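Local coordinates for protein beta-1,4-mannanase (Aplysia kurodai, PDB 3VUP) that hydrolyses the beta-1,4-mannosidic linkages of mannan and probably serves as a digestive enzyme of the sea hare, at residues G223-N226 with P227-T231. Numbering follows the deposited sequence.
Sequences GVWN and PKSNT
The backbone turns back on itself from Asn-226 into a short 3-10 segment, 227-229, with a weak bond from Ser-229 N to Asn-226 O (3.4 Å) and a second, shorter one from Asn-230 N to Pro-227 O (2.8 Å). This is an Asx turn at the start of that segment, placed where strand 220-224, the fifth strand of the TIM barrel, gives way to its following loop. With CG anti to the backbone N (chi1 -175°), Asn-226 carries its amide oxygen forward along the chain, and OD1 accepts the Lys-228 N-H at 3.0 Å. The bond is nearly straight at the hydrogen (164°), the donor standing somewhat tilted from the carbonyl plane. The same oxygen has the extended aliphatic chain of Lys-228 alongside it, CG lying 3.2 Å from OD1. Asn-226 ND2 is bonded to Asp-271, so both ends of the amide are held and its rotation is fixed. With an alanine in place of Asn-226, the Lys-228 N-H would probably lose its side-chain acceptor and Asp-271 its amide partner. Asn-226 CB sits over the centre of one face of the Trp-225 indole, whereas Ser-229 OG comes to the ring's edge, 4.1 Å from Trp-225 CZ3. That hydroxyl is hydrogen-bonded to Glu-164, whose carboxylate also receives Trp-225 N, so that Trp-225 and the turn share one carboxylate. The side chains of Val-224 and Asn-230 meet almost perpendicular to each other; Asn-230 ND2 bonds Asn-238, while Asn-230 OD1 rests 3.5 Å from Val-224 CG1.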
ATOM      1  N   GLY A 223      -2.159   0.929  -3.012  1.00  4.29           N
ATOM      2  CA  GLY A 223      -2.564  -0.404  -3.424  1.00  4.37           C
ATOM      3  C   GLY A 223      -3.935  -0.456  -4.082  1.00  4.45           C
ATOM      4  O   GLY A 223      -4.960  -0.308  -3.408  1.00  5.47           O
ATOM      5  N   VAL A 224      -3.966  -0.653  -5.395  1.00  4.19           N
ATOM      6  CA  VAL A 224      -5.245  -0.726  -6.096  1.00  4.55           C
ATOM      7  C   VAL A 224      -5.887  -2.092  -5.908  1.00  4.28           C
ATOM      8  O   VAL A 224      -5.207  -3.112  -5.783  1.00  4.47           O
ATOM      9  CB  VAL A 224      -5.126  -0.403  -7.608  1.00  4.85           C
ATOM     10  CG1 VAL A 224      -4.566   1.002  -7.809  1.00  5.59           C
ATOM     11  CG2 VAL A 224      -4.294  -1.437  -8.362  1.00  4.90           C
ATOM     12  N   TRP A 225      -7.212  -2.129  -5.922  1.00  4.15           N
ATOM     13  CA  TRP A 225      -7.921  -3.385  -5.706  1.00  4.55           C
ATOM     14  C   TRP A 225      -7.757  -4.368  -6.854  1.00  4.59           C
ATOM     15  O   TRP A 225      -7.892  -5.577  -6.676  1.00  4.61           O
ATOM     16  CB  TRP A 225      -9.394  -3.113  -5.388  1.00  4.77           C
ATOM     17  CG  TRP A 225     -10.419  -3.540  -6.414  1.00  5.13           C
ATOM     18  CD1 TRP A 225     -11.296  -4.581  -6.285  1.00  6.07           C
ATOM     19  CD2 TRP A 225     -10.726  -2.920  -7.681  1.00  5.44           C
ATOM     20  NE1 TRP A 225     -12.114  -4.659  -7.385  1.00  6.33           N
ATOM     21  CE2 TRP A 225     -11.785  -3.654  -8.255  1.00  5.91           C
ATOM     22  CE3 TRP A 225     -10.196  -1.838  -8.400  1.00  5.60           C
ATOM     23  CZ2 TRP A 225     -12.325  -3.343  -9.505  1.00  6.14           C
ATOM     24  CZ3 TRP A 225     -10.737  -1.533  -9.648  1.00  6.10           C
ATOM     25  CH2 TRP A 225     -11.792  -2.280 -10.180  1.00  6.06           C
ATOM     26  N   ASN A 226      -7.461  -3.820  -8.031  1.00  4.61           N
ATOM     27  CA  ASN A 226      -7.441  -4.551  -9.285  1.00  4.50           C
ATOM     28  C   ASN A 226      -6.760  -3.585 -10.258  1.00  4.60           C
ATOM     29  O   ASN A 226      -7.050  -2.388 -10.226  1.00  4.87           O
ATOM     30  CB  ASN A 226      -8.897  -4.826  -9.701  1.00  4.92           C
ATOM     31  CG  ASN A 226      -9.024  -5.698 -10.939  1.00  5.16           C
ATOM     32  OD1 ASN A 226      -8.406  -5.426 -11.971  1.00  4.59           O
ATOM     33  ND2 ASN A 226      -9.843  -6.750 -10.842  1.00  5.94           N
ATOM     34  N   PRO A 227      -5.856  -4.079 -11.121  1.00  4.75           N
ATOM     35  CA  PRO A 227      -5.197  -3.148 -12.041  1.00  4.79           C
ATOM     36  C   PRO A 227      -6.130  -2.463 -13.049  1.00  4.67           C
ATOM     37  O   PRO A 227      -5.665  -1.573 -13.753  1.00  4.49           O
ATOM     38  CB  PRO A 227      -4.182  -4.036 -12.773  1.00  5.85           C
ATOM     39  CG  PRO A 227      -4.728  -5.414 -12.637  1.00  5.82           C
ATOM     40  CD  PRO A 227      -5.355  -5.454 -11.277  1.00  5.24           C
ATOM     41  N   LYS A 228      -7.406  -2.840 -13.101  1.00  4.58           N
ATOM     42  CA  LYS A 228      -8.368  -2.134 -13.941  1.00  4.92           C
ATOM     43  C   LYS A 228      -8.396  -0.619 -13.737  1.00  4.57           C
ATOM     44  O   LYS A 228      -8.764   0.092 -14.664  1.00  5.04           O
ATOM     45  CB  LYS A 228      -9.769  -2.722 -13.777  1.00  5.24           C
ATOM     46  CG  LYS A 228      -9.942  -4.058 -14.473  1.00  5.25           C
ATOM     47  CD  LYS A 228     -11.281  -4.697 -14.176  1.00  6.74           C
ATOM     48  CE  LYS A 228     -11.391  -6.053 -14.867  1.00  7.30           C
ATOM     49  NZ  LYS A 228     -12.736  -6.667 -14.673  1.00  7.77           N
ATOM     50  N   SER A 229      -8.046  -0.119 -12.549  1.00  4.29           N
ATOM     51  CA  SER A 229      -7.997   1.329 -12.328  1.00  4.41           C
ATOM     52  C   SER A 229      -6.632   1.960 -12.605  1.00  4.40           C
ATOM     53  O   SER A 229      -6.483   3.165 -12.432  1.00  4.83           O
ATOM     54  CB  SER A 229      -8.383   1.644 -10.892  1.00  4.69           C
ATOM     55  OG  SER A 229      -7.471   0.974 -10.048  1.00  4.70           O
ATOM     56  N   ASN A 230      -5.668   1.161 -13.057  1.00  4.27           N
ATOM     57  CA  ASN A 230      -4.251   1.521 -12.992  1.00  4.56           C
ATOM     58  C   ASN A 230      -3.511   1.170 -14.295  1.00  5.19           C
ATOM     59  O   ASN A 230      -2.294   1.072 -14.296  1.00  6.80           O
ATOM     60  CB  ASN A 230      -3.652   0.748 -11.793  1.00  4.93           C
ATOM     61  CG  ASN A 230      -2.370   1.348 -11.173  1.00  5.15           C
ATOM     62  OD1 ASN A 230      -1.928   0.830 -10.155  1.00  6.79           O
ATOM     63  ND2 ASN A 230      -1.810   2.407 -11.739  1.00  7.37           N
ATOM     64  N   THR A 231      -4.237   0.994 -15.399  1.00  4.99           N
ATOM     65  CA  THR A 231      -3.608   0.741 -16.687  1.00  5.30           C
ATOM     66  C   THR A 231      -4.443   1.372 -17.784  1.00  4.91           C
ATOM     67  O   THR A 231      -5.673   1.409 -17.686  1.00  5.19           O
ATOM     68  CB  THR A 231      -3.417  -0.777 -16.956  1.00  5.19           C
ATOM     69  OG1 THR A 231      -2.789  -0.972 -18.222  1.00  5.38           O
ATOM     70  CG2 THR A 231      -4.735  -1.533 -16.946  1.00  5.44           C
TER